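Local coordinates for acetylserotonin O-methyltransferase (Homo sapiens, PDB 4A6D), which catalyses the last step of melatonin synthesis, transferring a methyl group from S-adenosyl-L-methionine to N-acetylserotonin to give melatonin and S-adenosyl-L-homocysteine, at residues L31-L36 / L62-C67; K261-L266 / H318-S323; V281-L286 / G309-P314. One frame throughout, in Å; residues are numbered along the deposited sequence. Where two conformers were deposited one is given.

Contact 1: residues L31-L36 / L62-C67; sequences LGVFDL and LLLDIC
In the buried core of the N-terminal dimerisation domain, Leu31 and Val33, on either side of a kink between two helices, pack against Leu63 and Leu64 of helix 57-69. The meeting point is the CD2 methyl of Leu63, which touches CD1 of Leu31 at 3.9 Å and CG2 of Val33 at 4.0 Å. Leu63 reaches both because its CG stands anti to the backbone N (chi1 -160°), and Val33 and Leu63 lie alongside each other, pointing oppositely. The other branch of Val33 has its own partner, CG1 lying 3.8 Å from CD2 of Leu64, so the valine fork straddles two successive leucines. Next to Val33, Phe34 brings CZ to 4.4 Å from SG of Cys67, one turn after Leu63, in a loose approach at an oblique angle to the ring. No hydrogen bond crosses the interface.

The kink is built at Gly32, which has positive phi and ends helix 7-31 in a Schellman motif while serving as N-cap of helix 33-39; its O accepts the bond from Leu36 N at 3.1 Å. Val53 of helix 46-53 touches both Leu31 and Val33, and Leu73 of strand 73-78 packs on Phe34, Leu64 and Cys67. From the second subunit, Arg125 packs on Leu31 and Val124 on Leu63, and Arg291 forms a salt bridge with Asp65. Helices closed by the two-stranded hairpin 73-86 and contacted by the partner chain are characteristic of the winged-helix-like dimerisation domain of plant-type O-methyltransferases.

Contact 2: residues K261-L266 / H318-S323; sequences KCSHLL and HMLLSS. With ZN (zinc ion), chain C; SO4 (sulfate ion), chain E.
Leu320 and Leu321 of helix 314-324 pack against Cys262, Ser263 and Leu266 of helix 259-272 in a helix-helix contact on one side of the Rossmann-like methyltransferase sheet. The short segments run in broadly the same direction, crossing at -40° with their axes 9.4 Å apart at closest approach. Leucine side chains supply most of the interface. Leu266 splits its two methyls between consecutive residues: CD1 lies 3.9 Å from CB of Leu320, whereas CD2 meets CD2 of Leu321 at 3.7 Å, the two side chains crossing at about a right angle. Leu321 starts out away from helix 259-272, and it is the far end of its side chain that comes back to make this touch. Leu320 spreads its own methyls over the preceding turn, CD1 reaching CB of Cys262 at 4.2 Å and CD2 lying beside the hydroxyl of Ser263. Beneath this apolar layer, Ile279 of strand 278-283 touches both Leu266 and Leu321, which seats the helix pair on the sheet.

The other side of helix 314-324 carries bound ions. Met319, its chain bent at chi2 and chi3, turns SD toward a zinc ion, but this ligation rests on one of two deposited conformers and is doubtful. His318 turns its ring edge to a sulfate, probably from the crystallisation liquor, that the backbone N atoms of Asp328 and Phe329 also bind.

Between the helices one water joins Ser263 and Leu320. Ser263 OG, already hydrogen-bonded to Asp259 O, holds this water at 2.7 Å, and the water donates to Leu320 O at 2.9 Å.

Contact 3: residues V281-L286 / G309-P314; sequences VIESLL and GQERTP
Leu286 and Arg312 join the loop that follows strand 278-283 to the loop before helix 314-324, beside the inferred active site of the Rossmann-like methyltransferase domain. Leu286 N donates to Arg312 O at 3.0 Å in an almost straight bond (172° at the hydrogen), approaching from above the carbonyl plane. Next to it, Thr313 CA makes a CH...O contact with Leu286 O, and the Leu286 side chain crosses that of Glu311 at about a right angle. Leu285 CD1 rests 4.1 Å from the Pro314 ring atom CG.

Two waters bond directly to OE1 of Glu311, whose chain is bent at chi2 (-56°) and brings this oxygen back toward Ser284. One donates to OE1 of both Glu283 and Glu311, carboxylate oxygens 4.3 Å apart, and accepts from Ser284 N.

Further out, Glu311 OE2 bonds ND1 of His255, the inferred proton donor/acceptor, and Glu283 OE2 takes the backbone N of His255, so the two glutamates probably help to position it. Arg312 is held by a salt bridge to Asp259 and by Leu254 O and Trp257 O, and CG of Gln310 lies over one face of its guanidinium. The other water donates to Glu311 OE1 and Ser284 O, both at 2.6 Å, and accepts from Arg312 N.

Contacts 2 and 3 adjoin within the methyltransferase domain, their centres 13 Å apart, while contact 1 lies across the chain's centre in the dimerisation domain, with its centre 45 Å from contact 2 and 35 Å from contact 3. Arg312 bridges the neighbouring pair: its NE packs 3.7 Å from Leu320 CD1, and Cys262 SG lies alongside its NH2. Both lie near the inferred active-site His255, the Glu311 side chain coming within about 3 Å of that of His255 and the Cys262 side chain within about 7 Å; the Glu283 side chain is about 7 Å from bound S-adenosylmethionine. Contact 1 touches no annotated site, but it meets the second subunit.

Contact 1: residues L31-L36 / L62-C67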
loop_
_atom_site.group_PDB
_atom_site.type_symbol
_atom_site.label_atom_id
_atom_site.label_comp_id
_atom_site.label_asym_id
_atom_site.label_seq_id
_atom_site.Cartn_x
_atom_site.Cartn_y
_atom_site.Cartn_z
ATOM N N LEU A 31 -3.113 3.057 16.747
ATOM C CA LEU A 31 -2.427 3.150 18.041
ATOM C C LEU A 31 -2.712 4.438 18.831
ATOM O O LEU A 31 -2.451 4.488 20.034
ATOM C CB LEU A 31 -0.932 2.895 17.898
ATOM C CG LEU A 31 -0.533 1.465 17.625
ATOM C CD1 LEU A 31 0.775 1.419 16.868
ATOM C CD2 LEU A 31 -0.415 0.678 18.914
ATOM N N GLY A 32 -3.281 5.434 18.156
ATOM C CA GLY A 32 -3.644 6.728 18.730
ATOM C C GLY A 32 -2.486 7.670 19.009
ATOM O O GLY A 32 -2.617 8.557 19.858
ATOM N N VAL A 33 -1.360 7.506 18.274
ATOM C CA VAL A 33 -0.130 8.307 18.379
ATOM C C VAL A 33 -0.422 9.818 18.366
ATOM O O VAL A 33 0.024 10.541 19.261
ATOM C CB VAL A 33 0.907 7.902 17.287
ATOM C CG1 VAL A 33 2.076 8.878 17.223
ATOM C CG2 VAL A 33 1.403 6.478 17.500
ATOM N N PHE A 34 -1.179 10.269 17.355
ATOM C CA PHE A 34 -1.553 11.671 17.142
ATOM C C PHE A 34 -2.420 12.252 18.256
ATOM O O PHE A 34 -2.182 13.393 18.648
ATOM C CB PHE A 34 -2.178 11.864 15.750
ATOM C CG PHE A 34 -1.361 11.211 14.654
ATOM C CD1 PHE A 34 -0.083 11.674 14.344
ATOM C CD2 PHE A 34 -1.851 10.109 13.963
ATOM C CE1 PHE A 34 0.685 11.049 13.358
ATOM C CE2 PHE A 34 -1.092 9.502 12.959
ATOM C CZ PHE A 34 0.175 9.969 12.671
ATOM N N ASP A 35 -3.371 11.455 18.802
ATOM C CA ASP A 35 -4.234 11.864 19.917
ATOM C C ASP A 35 -3.408 12.081 21.193
ATOM O O ASP A 35 -3.544 13.129 21.829
ATOM C CB ASP A 35 -5.358 10.839 20.169
ATOM C CG ASP A 35 -6.487 10.862 19.155
ATOM O OD1 ASP A 35 -6.880 11.974 18.720
ATOM O OD2 ASP A 35 -7.034 9.777 18.859
ATOM N N LEU A 36 -2.533 11.111 21.534
ATOM C CA LEU A 36 -1.634 11.148 22.689
ATOM C C LEU A 36 -0.717 12.375 22.637
ATOM O O LEU A 36 -0.479 12.994 23.678
ATOM C CB LEU A 36 -0.786 9.863 22.734
ATOM C CG LEU A 36 0.095 9.664 23.971
ATOM C CD1 LEU A 36 -0.714 9.095 25.125
ATOM C CD2 LEU A 36 1.256 8.750 23.663
ATOM N N LEU A 62 10.494 3.034 15.332
ATOM C CA LEU A 62 10.423 2.815 13.892
ATOM C C LEU A 62 9.242 3.569 13.335
ATOM O O LEU A 62 9.410 4.369 12.424
ATOM C CB LEU A 62 10.322 1.315 13.556
ATOM C CG LEU A 62 11.626 0.509 13.661
ATOM C CD1 LEU A 62 11.367 -0.975 13.424
ATOM C CD2 LEU A 62 12.646 0.997 12.661
ATOM N N LEU A 63 8.076 3.413 13.975
ATOM C CA LEU A 63 6.829 4.060 13.587
ATOM C C LEU A 63 6.930 5.590 13.609
ATOM O O LEU A 63 6.552 6.225 12.624
ATOM C CB LEU A 63 5.685 3.549 14.485
ATOM C CG LEU A 63 4.256 3.729 13.979
ATOM C CD1 LEU A 63 3.838 2.558 13.101
ATOM C CD2 LEU A 63 3.295 3.847 15.139
ATOM N N LEU A 64 7.428 6.174 14.717
ATOM C CA LEU A 64 7.574 7.628 14.874
ATOM C C LEU A 64 8.579 8.183 13.857
ATOM O O LEU A 64 8.295 9.195 13.212
ATOM C CB LEU A 64 8.036 8.002 16.302
ATOM C CG LEU A 64 7.063 7.756 17.469
ATOM C CD1 LEU A 64 7.796 7.856 18.796
ATOM C CD2 LEU A 64 5.873 8.733 17.443
ATOM N N ASP A 65 9.741 7.506 13.703
ATOM C CA ASP A 65 10.781 7.927 12.763
ATOM C C ASP A 65 10.301 7.906 11.327
ATOM O O ASP A 65 10.573 8.858 10.592
ATOM C CB ASP A 65 12.085 7.150 12.960
ATOM C CG ASP A 65 12.844 7.503 14.232
ATOM O OD1 ASP A 65 12.577 8.593 14.804
ATOM O OD2 ASP A 65 13.732 6.704 14.639
ATOM N N ILE A 66 9.526 6.879 10.938
ATOM C CA ILE A 66 8.949 6.838 9.590
ATOM C C ILE A 66 7.961 8.024 9.429
ATOM O O ILE A 66 8.024 8.712 8.414
ATOM C CB ILE A 66 8.337 5.459 9.249
ATOM C CG1 ILE A 66 9.450 4.400 9.185
ATOM C CG2 ILE A 66 7.542 5.497 7.934
ATOM C CD1 ILE A 66 9.076 3.022 9.484
ATOM N N CYS A 67 7.133 8.308 10.463
ATOM C CA CYS A 67 6.154 9.410 10.468
ATOM C C CYS A 67 6.833 10.769 10.257
ATOM O O CYS A 67 6.293 11.607 9.531
ATOM C CB CYS A 67 5.306 9.391 11.739
ATOM S SG CYS A 67 4.016 8.111 11.755
#

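Contact 2: residues K261-L266 / H318-S323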
loop_
_atom_site.group_PDB
_atom_site.type_symbol
_atom_site.label_atom_id
_atom_site.label_comp_id
_atom_site.label_asym_id
_atom_site.label_seq_id
_atom_site.Cartn_x
_atom_site.Cartn_y
_atom_site.Cartn_z
ATOM N N LYS A 261 -29.432 -1.553 -11.577
ATOM C CA LYS A 261 -29.825 -1.223 -10.198
ATOM C C LYS A 261 -29.928 0.308 -10.070
ATOM O O LYS A 261 -30.886 0.793 -9.470
ATOM C CB LYS A 261 -28.771 -1.751 -9.205
ATOM C CG LYS A 261 -29.174 -2.980 -8.447
ATOM C CD LYS A 261 -29.171 -2.717 -6.958
ATOM C CE LYS A 261 -29.290 -3.977 -6.143
ATOM N NZ LYS A 261 -29.646 -3.685 -4.728
ATOM N N CYS A 262 -28.953 1.068 -10.640
ATOM C CA CYS A 262 -28.977 2.545 -10.642
ATOM C C CYS A 262 -30.213 3.024 -11.331
ATOM O O CYS A 262 -30.916 3.857 -10.772
ATOM C CB CYS A 262 -27.730 3.128 -11.304
ATOM S SG CYS A 262 -26.224 2.951 -10.321
ATOM N N SER A 263 -30.499 2.482 -12.539
ATOM C CA SER A 263 -31.673 2.854 -13.352
ATOM C C SER A 263 -32.959 2.648 -12.599
ATOM O O SER A 263 -33.799 3.537 -12.628
ATOM C CB SER A 263 -31.696 2.117 -14.686
ATOM O OG SER A 263 -30.659 2.615 -15.524
ATOM N N HIS A 264 -33.087 1.523 -11.868
ATOM C CA HIS A 264 -34.273 1.216 -11.069
ATOM C C HIS A 264 -34.533 2.291 -9.999
ATOM O O HIS A 264 -35.644 2.822 -9.924
ATOM C CB HIS A 264 -34.172 -0.199 -10.467
ATOM C CG HIS A 264 -35.306 -0.581 -9.561
ATOM N ND1 HIS A 264 -35.073 -1.069 -8.287
ATOM C CD2 HIS A 264 -36.642 -0.545 -9.775
ATOM C CE1 HIS A 264 -36.265 -1.301 -7.767
ATOM N NE2 HIS A 264 -37.238 -1.002 -8.624
ATOM N N LEU A 265 -33.497 2.633 -9.211
ATOM C CA LEU A 265 -33.590 3.642 -8.152
ATOM C C LEU A 265 -33.896 5.034 -8.756
ATOM O O LEU A 265 -34.768 5.736 -8.240
ATOM C CB LEU A 265 -32.297 3.680 -7.289
ATOM C CG LEU A 265 -32.245 4.815 -6.245
ATOM C CD1 LEU A 265 -33.395 4.688 -5.193
ATOM C CD2 LEU A 265 -30.909 4.892 -5.595
ATOM N N LEU A 266 -33.193 5.408 -9.862
ATOM C CA LEU A 266 -33.422 6.672 -10.507
ATOM C C LEU A 266 -34.857 6.826 -10.992
ATOM O O LEU A 266 -35.429 7.903 -10.826
ATOM C CB LEU A 266 -32.410 6.955 -11.615
ATOM C CG LEU A 266 -30.943 7.194 -11.166
ATOM C CD1 LEU A 266 -30.070 7.394 -12.346
ATOM C CD2 LEU A 266 -30.828 8.378 -10.236
ATOM N N HIS A 318 -25.130 11.215 -17.147
ATOM C CA HIS A 318 -26.115 11.849 -18.017
ATOM C C HIS A 318 -27.003 10.809 -18.680
ATOM O O HIS A 318 -28.202 11.001 -18.647
ATOM C CB HIS A 318 -25.445 12.772 -19.071
ATOM C CG HIS A 318 -26.392 13.726 -19.739
ATOM N ND1 HIS A 318 -25.937 14.685 -20.640
ATOM C CD2 HIS A 318 -27.732 13.863 -19.605
ATOM C CE1 HIS A 318 -27.005 15.365 -21.020
ATOM N NE2 HIS A 318 -28.113 14.905 -20.429
ATOM N N MET A 319 -26.429 9.719 -19.278
ATOM C CA MET A 319 -27.261 8.701 -19.918
ATOM C C MET A 319 -28.218 8.133 -18.869
ATOM O O MET A 319 -29.422 8.101 -19.138
ATOM C CB MET A 319 -26.429 7.598 -20.603
ATOM C CG MET A 319 -25.483 8.135 -21.666
ATOM S SD MET A 319 -25.549 7.332 -23.289
ATOM C CE MET A 319 -23.782 6.856 -23.491
ATOM N N LEU A 320 -27.702 7.759 -17.655
ATOM C CA LEU A 320 -28.491 7.219 -16.543
ATOM C C LEU A 320 -29.620 8.135 -16.117
ATOM O O LEU A 320 -30.767 7.686 -16.086
ATOM C CB LEU A 320 -27.611 6.798 -15.339
ATOM C CG LEU A 320 -26.748 5.538 -15.509
ATOM C CD1 LEU A 320 -25.783 5.366 -14.339
ATOM C CD2 LEU A 320 -27.594 4.283 -15.604
ATOM N N LEU A 321 -29.310 9.416 -15.825
ATOM C CA LEU A 321 -30.324 10.391 -15.405
ATOM C C LEU A 321 -31.307 10.735 -16.515
ATOM O O LEU A 321 -32.503 10.858 -16.257
ATOM C CB LEU A 321 -29.689 11.663 -14.822
ATOM C CG LEU A 321 -29.030 11.473 -13.452
ATOM C CD1 LEU A 321 -28.083 12.603 -13.146
ATOM C CD2 LEU A 321 -30.067 11.357 -12.357
ATOM N N SER A 322 -30.817 10.850 -17.753
ATOM C CA SER A 322 -31.692 11.150 -18.883
ATOM C C SER A 322 -32.688 10.003 -19.158
ATOM O O SER A 322 -33.817 10.274 -19.502
ATOM C CB SER A 322 -30.864 11.463 -20.125
ATOM O OG SER A 322 -31.709 11.977 -21.133
ATOM N N SER A 323 -32.267 8.724 -18.999
ATOM C CA SER A 323 -33.129 7.567 -19.261
ATOM C C SER A 323 -34.242 7.439 -18.231
ATOM O O SER A 323 -35.314 6.935 -18.560
ATOM C CB SER A 323 -32.312 6.279 -19.283
ATOM O OG SER A 323 -31.936 5.965 -20.613
HETATM ZN ZN ZN C . -27.515 8.202 -23.620
HETATM S S SO4 E . -30.844 17.358 -20.942
HETATM O O1 SO4 E . -29.784 18.104 -21.636
HETATM O O2 SO4 E . -30.446 17.216 -19.547
HETATM O O3 SO4 E . -32.167 18.039 -21.038
HETATM O O4 SO4 E . -30.965 16.015 -21.539
HETATM O O HOH W 1 -31.741 4.988 -16.288
#

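Contact 3: residues V281-L286 / G309-P314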
loop_
_atom_site.group_PDB
_atom_site.type_symbol
_atom_site.label_atom_id
_atom_site.label_comp_id
_atom_site.label_asym_id
_atom_site.label_seq_id
_atom_site.Cartn_x
_atom_site.Cartn_y
_atom_site.Cartn_z
ATOM N N VAL A 281 -26.716 14.449 -7.374
ATOM C CA VAL A 281 -25.827 13.291 -7.386
ATOM C C VAL A 281 -24.442 13.780 -7.005
ATOM O O VAL A 281 -23.935 14.721 -7.624
ATOM C CB VAL A 281 -25.856 12.530 -8.740
ATOM C CG1 VAL A 281 -24.761 11.449 -8.797
ATOM C CG2 VAL A 281 -27.253 11.937 -9.009
ATOM N N ILE A 282 -23.879 13.209 -5.926
ATOM C CA ILE A 282 -22.561 13.609 -5.435
ATOM C C ILE A 282 -21.640 12.422 -5.535
ATOM O O ILE A 282 -21.797 11.458 -4.799
ATOM C CB ILE A 282 -22.579 14.233 -4.014
ATOM C CG1 ILE A 282 -23.407 15.529 -4.018
ATOM C CG2 ILE A 282 -21.112 14.478 -3.509
ATOM C CD1 ILE A 282 -23.853 15.967 -2.711
ATOM N N GLU A 283 -20.715 12.485 -6.501
ATOM C CA GLU A 283 -19.762 11.427 -6.802
ATOM C C GLU A 283 -18.444 12.042 -7.317
ATOM O O GLU A 283 -18.413 13.213 -7.696
ATOM C CB GLU A 283 -20.341 10.442 -7.861
ATOM C CG GLU A 283 -21.604 9.661 -7.490
ATOM C CD GLU A 283 -21.454 8.493 -6.540
ATOM O OE1 GLU A 283 -20.475 8.482 -5.765
ATOM O OE2 GLU A 283 -22.364 7.634 -6.502
ATOM N N SER A 284 -17.371 11.232 -7.322
ATOM C CA SER A 284 -16.068 11.613 -7.857
ATOM C C SER A 284 -16.135 11.308 -9.346
ATOM O O SER A 284 -16.203 10.145 -9.762
ATOM C CB SER A 284 -14.938 10.809 -7.198
ATOM O OG SER A 284 -13.721 11.514 -7.404
ATOM N N LEU A 285 -16.137 12.343 -10.139
ATOM C CA LEU A 285 -16.289 12.218 -11.581
ATOM C C LEU A 285 -15.037 11.759 -12.284
ATOM O O LEU A 285 -13.953 12.280 -12.033
ATOM C CB LEU A 285 -16.816 13.539 -12.200
ATOM C CG LEU A 285 -18.239 13.968 -11.808
ATOM C CD1 LEU A 285 -18.561 15.356 -12.358
ATOM C CD2 LEU A 285 -19.271 12.967 -12.289
ATOM N N LEU A 286 -15.194 10.774 -13.167
ATOM C CA LEU A 286 -14.086 10.273 -13.974
ATOM C C LEU A 286 -13.918 11.178 -15.183
ATOM O O LEU A 286 -14.924 11.621 -15.740
ATOM C CB LEU A 286 -14.385 8.846 -14.469
ATOM C CG LEU A 286 -13.743 7.690 -13.744
ATOM C CD1 LEU A 286 -14.064 6.424 -14.462
ATOM C CD2 LEU A 286 -12.216 7.814 -13.662
ATOM N N GLY A 309 -20.446 -1.763 -8.194
ATOM C CA GLY A 309 -20.350 -0.627 -9.100
ATOM C C GLY A 309 -19.000 -0.257 -9.668
ATOM O O GLY A 309 -18.126 -1.094 -9.869
ATOM N N GLN A 310 -18.853 1.029 -9.950
ATOM C CA GLN A 310 -17.711 1.645 -10.621
ATOM C C GLN A 310 -17.874 3.132 -10.456
ATOM O O GLN A 310 -18.965 3.602 -10.091
ATOM C CB GLN A 310 -17.789 1.325 -12.149
ATOM C CG GLN A 310 -19.152 1.688 -12.776
ATOM C CD GLN A 310 -19.381 1.380 -14.244
ATOM O OE1 GLN A 310 -20.432 0.812 -14.625
ATOM N NE2 GLN A 310 -18.515 1.897 -15.112
ATOM N N GLU A 311 -16.818 3.881 -10.763
ATOM C CA GLU A 311 -16.924 5.333 -10.837
ATOM C C GLU A 311 -17.349 5.635 -12.287
ATOM O O GLU A 311 -17.199 4.777 -13.163
ATOM C CB GLU A 311 -15.624 6.044 -10.404
ATOM C CG GLU A 311 -15.268 5.822 -8.929
ATOM C CD GLU A 311 -16.287 6.188 -7.864
ATOM O OE1 GLU A 311 -17.075 7.141 -8.073
ATOM O OE2 GLU A 311 -16.303 5.507 -6.815
ATOM N N ARG A 312 -17.987 6.777 -12.530
ATOM C CA ARG A 312 -18.477 7.060 -13.889
ATOM C C ARG A 312 -18.106 8.439 -14.362
ATOM O O ARG A 312 -17.802 9.303 -13.544
ATOM C CB ARG A 312 -20.018 6.828 -13.990
ATOM C CG ARG A 312 -20.475 5.387 -13.661
ATOM C CD ARG A 312 -21.976 5.321 -13.427
ATOM N NE ARG A 312 -22.526 3.966 -13.464
ATOM C CZ ARG A 312 -22.797 3.220 -12.393
ATOM N NH1 ARG A 312 -22.509 3.661 -11.174
ATOM N NH2 ARG A 312 -23.351 2.029 -12.532
ATOM N N THR A 313 -18.150 8.643 -15.691
ATOM C CA THR A 313 -17.925 9.926 -16.372
ATOM C C THR A 313 -19.204 10.760 -16.355
ATOM O O THR A 313 -20.314 10.192 -16.277
ATOM C CB THR A 313 -17.477 9.719 -17.849
ATOM O OG1 THR A 313 -18.559 9.199 -18.622
ATOM C CG2 THR A 313 -16.185 8.853 -17.991
ATOM N N PRO A 314 -19.085 12.112 -16.521
ATOM C CA PRO A 314 -20.289 12.957 -16.586
ATOM C C PRO A 314 -21.345 12.480 -17.603
ATOM O O PRO A 314 -22.557 12.467 -17.311
ATOM C CB PRO A 314 -19.712 14.316 -16.964
ATOM C CG PRO A 314 -18.379 14.320 -16.363
ATOM C CD PRO A 314 -17.864 12.944 -16.630
HETATM O O HOH W 2 -17.599 8.633 -6.092
HETATM O O HOH W 3 -18.126 8.386 -10.133
#